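Local coordinates for 2,3-bisphosphoglycerate-independent phosphoglycerate mutase (Pyrococcus horikoshii, PDB 2ZKT), which probably interconverts 2-phosphoglycerate and 3-phosphoglycerate in glycolysis, as a metal-binding phosphoglycerate mutase that needs no 2,3-bisphosphoglycerate, at residues K237-A251 and R260-G274. Residues are numbered along the deposited sequence; the frame is centred on the assembly and turned at random.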
loop_
_atom_site.group_PDB
_atom_site.type_symbol
_atom_site.label_atom_id
_atom_site.label_comp_id
_atom_site.label_asym_id
_atom_site.label_seq_id
_atom_site.Cartn_x
_atom_site.Cartn_y
_atom_site.Cartn_z
ATOM N N LYS B 237 9.443 -7.354 -36.951
ATOM C CA LYS B 237 9.592 -7.655 -35.534
ATOM C C LYS B 237 10.064 -6.426 -34.733
ATOM O O LYS B 237 10.590 -5.452 -35.294
ATOM C CB LYS B 237 10.565 -8.832 -35.356
ATOM C CG LYS B 237 10.418 -9.902 -36.450
ATOM C CD LYS B 237 10.816 -11.299 -35.972
ATOM C CE LYS B 237 9.704 -11.936 -35.136
ATOM N NZ LYS B 237 10.047 -13.317 -34.660
ATOM N N PHE B 238 9.845 -6.484 -33.418
ATOM C CA PHE B 238 10.219 -5.412 -32.492
ATOM C C PHE B 238 11.711 -5.069 -32.640
ATOM O O PHE B 238 12.083 -3.908 -32.860
ATOM C CB PHE B 238 9.931 -5.871 -31.051
ATOM C CG PHE B 238 9.951 -4.762 -30.027
ATOM C CD1 PHE B 238 8.795 -4.027 -29.757
ATOM C CD2 PHE B 238 11.115 -4.481 -29.311
ATOM C CE1 PHE B 238 8.789 -3.026 -28.784
ATOM C CE2 PHE B 238 11.129 -3.480 -28.332
ATOM C CZ PHE B 238 9.956 -2.749 -28.065
ATOM N N THR B 239 12.550 -6.102 -32.522
ATOM C CA THR B 239 14.008 -5.976 -32.623
ATOM C C THR B 239 14.466 -5.202 -33.852
ATOM O O THR B 239 15.306 -4.301 -33.745
ATOM C CB THR B 239 14.688 -7.372 -32.653
ATOM O OG1 THR B 239 14.000 -8.212 -33.598
ATOM C CG2 THR B 239 14.664 -8.027 -31.261
ATOM N N GLU B 240 13.924 -5.541 -35.024
ATOM C CA GLU B 240 14.336 -4.844 -36.239
ATOM C C GLU B 240 13.685 -3.473 -36.351
ATOM O O GLU B 240 14.322 -2.502 -36.778
ATOM C CB GLU B 240 14.033 -5.687 -37.493
ATOM C CG GLU B 240 12.573 -6.037 -37.714
ATOM C CD GLU B 240 12.362 -6.859 -38.987
ATOM O OE1 GLU B 240 12.759 -6.373 -40.076
ATOM O OE2 GLU B 240 11.801 -7.983 -38.901
ATOM N N GLN B 241 12.422 -3.387 -35.942
ATOM C CA GLN B 241 11.689 -2.125 -36.012
ATOM C C GLN B 241 12.451 -1.002 -35.289
ATOM O O GLN B 241 12.658 0.080 -35.842
ATOM C CB GLN B 241 10.296 -2.312 -35.399
ATOM C CG GLN B 241 9.400 -1.090 -35.457
ATOM C CD GLN B 241 8.025 -1.362 -34.850
ATOM O OE1 GLN B 241 7.204 -0.449 -34.702
ATOM N NE2 GLN B 241 7.765 -2.625 -34.499
ATOM N N TRP B 242 12.893 -1.284 -34.065
ATOM C CA TRP B 242 13.607 -0.296 -33.259
ATOM C C TRP B 242 15.125 -0.500 -33.209
ATOM O O TRP B 242 15.838 0.282 -32.571
ATOM C CB TRP B 242 13.034 -0.292 -31.827
ATOM C CG TRP B 242 11.541 -0.038 -31.783
ATOM C CD1 TRP B 242 10.545 -0.971 -31.619
ATOM C CD2 TRP B 242 10.877 1.233 -31.938
ATOM N NE1 TRP B 242 9.308 -0.362 -31.663
ATOM C CE2 TRP B 242 9.481 0.988 -31.857
ATOM C CE3 TRP B 242 11.328 2.550 -32.137
ATOM C CZ2 TRP B 242 8.524 2.020 -31.968
ATOM C CZ3 TRP B 242 10.380 3.579 -32.246
ATOM C CH2 TRP B 242 8.994 3.303 -32.160
ATOM N N LYS B 243 15.615 -1.551 -33.872
ATOM C CA LYS B 243 17.059 -1.843 -33.916
ATOM C C LYS B 243 17.643 -1.996 -32.510
ATOM O O LYS B 243 18.571 -1.276 -32.116
ATOM C CB LYS B 243 17.801 -0.728 -34.662
ATOM C CG LYS B 243 17.226 -0.442 -36.049
ATOM C CD LYS B 243 17.907 0.756 -36.691
ATOM C CE LYS B 243 17.303 1.069 -38.054
ATOM N NZ LYS B 243 17.934 2.269 -38.674
ATOM N N VAL B 244 17.097 -2.953 -31.765
ATOM C CA VAL B 244 17.538 -3.208 -30.404
ATOM C C VAL B 244 17.512 -4.708 -30.097
ATOM O O VAL B 244 16.911 -5.507 -30.844
ATOM C CB VAL B 244 16.588 -2.518 -29.373
ATOM C CG1 VAL B 244 16.575 -1.002 -29.580
ATOM C CG2 VAL B 244 15.173 -3.099 -29.508
ATOM N N LYS B 245 18.188 -5.081 -29.005
ATOM C CA LYS B 245 18.175 -6.466 -28.541
ATOM C C LYS B 245 17.103 -6.374 -27.461
ATOM O O LYS B 245 17.175 -5.490 -26.591
ATOM C CB LYS B 245 19.521 -6.875 -27.913
ATOM C CG LYS B 245 20.667 -6.973 -28.914
ATOM C CD LYS B 245 21.987 -7.289 -28.218
ATOM C CE LYS B 245 23.133 -7.364 -29.225
ATOM N NZ LYS B 245 24.451 -7.644 -28.569
ATOM N N ALA B 246 16.103 -7.253 -27.529
ATOM C CA ALA B 246 15.010 -7.226 -26.569
ATOM C C ALA B 246 14.781 -8.562 -25.859
ATOM O O ALA B 246 14.641 -9.605 -26.506
ATOM C CB ALA B 246 13.725 -6.778 -27.279
ATOM N N ALA B 247 14.722 -8.514 -24.523
ATOM C CA ALA B 247 14.493 -9.707 -23.704
ATOM C C ALA B 247 13.301 -9.496 -22.767
ATOM O O ALA B 247 12.957 -8.364 -22.429
ATOM C CB ALA B 247 15.738 -10.027 -22.878
ATOM N N GLY B 248 12.676 -10.593 -22.342
ATOM C CA GLY B 248 11.538 -10.486 -21.434
ATOM C C GLY B 248 11.505 -11.544 -20.334
ATOM O O GLY B 248 11.825 -12.716 -20.562
ATOM N N VAL B 249 11.131 -11.120 -19.128
ATOM C CA VAL B 249 11.008 -12.026 -17.988
ATOM C C VAL B 249 9.512 -12.323 -17.902
ATOM O O VAL B 249 8.726 -11.480 -17.461
ATOM C CB VAL B 249 11.478 -11.348 -16.684
ATOM C CG1 VAL B 249 11.224 -12.269 -15.498
ATOM C CG2 VAL B 249 12.950 -11.003 -16.789
ATOM N N ILE B 250 9.110 -13.519 -18.326
ATOM C CA ILE B 250 7.692 -13.858 -18.337
ATOM C C ILE B 250 7.420 -15.297 -17.906
ATOM O O ILE B 250 8.226 -16.190 -18.161
ATOM C CB ILE B 250 7.138 -13.667 -19.760
ATOM C CG1 ILE B 250 7.650 -12.333 -20.328
ATOM C CG2 ILE B 250 5.608 -13.752 -19.750
ATOM C CD1 ILE B 250 7.357 -12.134 -21.798
ATOM N N ALA B 251 6.271 -15.517 -17.265
ATOM C CA ALA B 251 5.897 -16.858 -16.818
ATOM C C ALA B 251 4.668 -17.380 -17.573
ATOM O O ALA B 251 4.699 -18.479 -18.141
ATOM C CB ALA B 251 5.638 -16.864 -15.296
ATOM N N ARG B 260 7.331 -13.680 -27.917
ATOM C CA ARG B 260 8.151 -14.457 -28.853
ATOM C C ARG B 260 7.789 -14.126 -30.293
ATOM O O ARG B 260 8.672 -13.920 -31.133
ATOM C CB ARG B 260 7.984 -15.969 -28.606
ATOM C CG ARG B 260 8.994 -16.523 -27.597
ATOM C CD ARG B 260 8.658 -17.928 -27.107
ATOM N NE ARG B 260 9.651 -18.375 -26.125
ATOM C CZ ARG B 260 9.458 -19.354 -25.238
ATOM N NH1 ARG B 260 8.297 -20.006 -25.197
ATOM N NH2 ARG B 260 10.424 -19.669 -24.381
ATOM N N ALA B 261 6.485 -14.078 -30.574
ATOM C CA ALA B 261 6.024 -13.760 -31.921
ATOM C C ALA B 261 6.608 -12.431 -32.431
ATOM O O ALA B 261 6.988 -12.341 -33.593
ATOM C CB ALA B 261 4.490 -13.718 -31.961
ATOM N N VAL B 262 6.698 -11.406 -31.577
ATOM C CA VAL B 262 7.229 -10.123 -32.045
ATOM C C VAL B 262 8.756 -10.015 -31.978
ATOM O O VAL B 262 9.330 -8.976 -32.333
ATOM C CB VAL B 262 6.562 -8.914 -31.313
ATOM C CG1 VAL B 262 5.051 -8.967 -31.527
ATOM C CG2 VAL B 262 6.900 -8.923 -29.821
ATOM N N GLY B 263 9.411 -11.089 -31.527
ATOM C CA GLY B 263 10.872 -11.094 -31.513
ATOM C C GLY B 263 11.658 -11.006 -30.218
ATOM O O GLY B 263 12.874 -10.799 -30.257
ATOM N N PHE B 264 11.000 -11.154 -29.071
ATOM C CA PHE B 264 11.721 -11.084 -27.797
ATOM C C PHE B 264 12.376 -12.418 -27.431
ATOM O O PHE B 264 11.928 -13.484 -27.877
ATOM C CB PHE B 264 10.758 -10.684 -26.665
ATOM C CG PHE B 264 10.438 -9.217 -26.626
ATOM C CD1 PHE B 264 9.573 -8.650 -27.565
ATOM C CD2 PHE B 264 11.005 -8.392 -25.650
ATOM C CE1 PHE B 264 9.275 -7.285 -27.524
ATOM C CE2 PHE B 264 10.713 -7.025 -25.605
ATOM C CZ PHE B 264 9.850 -6.471 -26.540
ATOM N N ASP B 265 13.448 -12.352 -26.633
ATOM C CA ASP B 265 14.123 -13.561 -26.150
ATOM C C ASP B 265 13.507 -13.768 -24.760
ATOM O O ASP B 265 13.940 -13.155 -23.785
ATOM C CB ASP B 265 15.644 -13.351 -26.017
ATOM C CG ASP B 265 16.355 -13.306 -27.363
ATOM O OD1 ASP B 265 15.827 -13.881 -28.342
ATOM O OD2 ASP B 265 17.454 -12.712 -27.444
ATOM N N VAL B 266 12.497 -14.629 -24.669
ATOM C CA VAL B 266 11.820 -14.842 -23.394
ATOM C C VAL B 266 12.548 -15.719 -22.372
ATOM O O VAL B 266 13.112 -16.764 -22.704
ATOM C CB VAL B 266 10.388 -15.392 -23.634
ATOM C CG1 VAL B 266 9.688 -15.665 -22.305
ATOM C CG2 VAL B 266 9.587 -14.372 -24.446
ATOM N N TYR B 267 12.527 -15.260 -21.118
ATOM C CA TYR B 267 13.158 -15.955 -20.001
ATOM C C TYR B 267 12.131 -16.171 -18.901
ATOM O O TYR B 267 11.257 -15.326 -18.676
ATOM C CB TYR B 267 14.307 -15.124 -19.423
ATOM C CG TYR B 267 15.471 -14.935 -20.368
ATOM C CD1 TYR B 267 15.476 -13.888 -21.296
ATOM C CD2 TYR B 267 16.571 -15.796 -20.338
ATOM C CE1 TYR B 267 16.544 -13.702 -22.167
ATOM C CE2 TYR B 267 17.654 -15.620 -21.212
ATOM C CZ TYR B 267 17.635 -14.568 -22.123
ATOM O OH TYR B 267 18.697 -14.380 -22.991
ATOM N N THR B 268 12.247 -17.310 -18.220
ATOM C CA THR B 268 11.367 -17.651 -17.109
ATOM C C THR B 268 12.309 -18.150 -16.015
ATOM O O THR B 268 12.658 -19.330 -15.971
ATOM C CB THR B 268 10.388 -18.775 -17.485
ATOM O OG1 THR B 268 9.752 -18.469 -18.740
ATOM C CG2 THR B 268 9.323 -18.932 -16.400
ATOM N N PRO B 269 12.747 -17.247 -15.121
ATOM C CA PRO B 269 13.661 -17.634 -14.041
ATOM C C PRO B 269 13.054 -18.650 -13.072
ATOM O O PRO B 269 11.832 -18.838 -13.030
ATOM C CB PRO B 269 13.976 -16.295 -13.369
ATOM C CG PRO B 269 12.681 -15.562 -13.509
ATOM C CD PRO B 269 12.306 -15.845 -14.953
ATOM N N GLU B 270 13.927 -19.307 -12.301
ATOM C CA GLU B 270 13.508 -20.307 -11.322
ATOM C C GLU B 270 12.548 -19.690 -10.299
ATOM O O GLU B 270 12.888 -18.702 -9.640
ATOM C CB GLU B 270 14.735 -20.868 -10.588
ATOM C CG GLU B 270 15.722 -21.619 -11.479
ATOM C CD GLU B 270 15.159 -22.933 -12.006
ATOM O OE1 GLU B 270 14.751 -23.783 -11.178
ATOM O OE2 GLU B 270 15.129 -23.121 -13.245
ATOM N N GLY B 271 11.351 -20.268 -10.173
ATOM C CA GLY B 271 10.383 -19.754 -9.211
ATOM C C GLY B 271 9.203 -18.985 -9.796
ATOM O O GLY B 271 8.149 -18.878 -9.154
ATOM N N ALA B 272 9.371 -18.457 -11.010
ATOM C CA ALA B 272 8.312 -17.690 -11.672
ATOM C C ALA B 272 7.243 -18.631 -12.242
ATOM O O ALA B 272 7.490 -19.362 -13.204
ATOM C CB ALA B 272 8.918 -16.820 -12.784
ATOM N N THR B 273 6.047 -18.589 -11.653
ATOM C CA THR B 273 4.946 -19.478 -12.074
ATOM C C THR B 273 3.732 -18.726 -12.656
ATOM O O THR B 273 2.809 -19.315 -13.210
ATOM C CB THR B 273 4.473 -20.333 -10.889
ATOM O OG1 THR B 273 3.958 -19.480 -9.853
ATOM C CG2 THR B 273 5.632 -21.167 -10.332
ATOM N N GLY B 274 3.722 -17.394 -12.468
ATOM C CA GLY B 274 2.571 -16.618 -12.935
ATOM C C GLY B 274 1.357 -16.812 -12.015
ATOM O O GLY B 274 0.208 -16.560 -12.369
#
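Tyr267 N gives the shortest of the four backbone bonds of the strand pairing, 2.7 Å to Gly248 O, and Tyr267 O accepts from Ile250 N. Two residues earlier Asp265 does the same, its N bonded to Ala246 O and its O to Gly248 N at 3.2 Å; this register, with strand directions only 22° apart, identifies a parallel pair. Beyond the strand ends, Thr268 OG1 donates to Ile250 O (2.8 Å), prolonging the pairing through a side chain. At the other end Phe238 N, in the first turn of helix 238-242, reaches Val262 O (2.8 Å), beside Gly263, whose positive phi closes helix 253-261 in a Schellman motif.

Between these links lies the Phe264 ring, turned against Phe238 and Ala246 with CG anti to the carbonyl carbon (chi1 -78°). Its CZ sits 3.6 Å from Phe238 CD2, over the centre of the Phe238 ring, with the two planes inclined at 42°, while Trp242 covers the opposite face of Phe238. Ala246 CB makes a CH-pi contact with Phe264, 3.8 Å from the ring centroid. Replacing Phe264 with an alanine would probably open a gap between Phe238 and Ala246 and leave that face of Phe238 without its aromatic partner. Ala247 CB meets the edge of the Tyr267 ring at CE1, whereas Ile250 and Val266 pack crosswise beneath helix 253-261.

Strand 246-249, helix 253-261 and strand 265-267 thus form a beta-alpha-beta crossover, with 265-267 the outermost strand at one end of the mixed central sheet of this alkaline-phosphatase-like metalloenzyme fold.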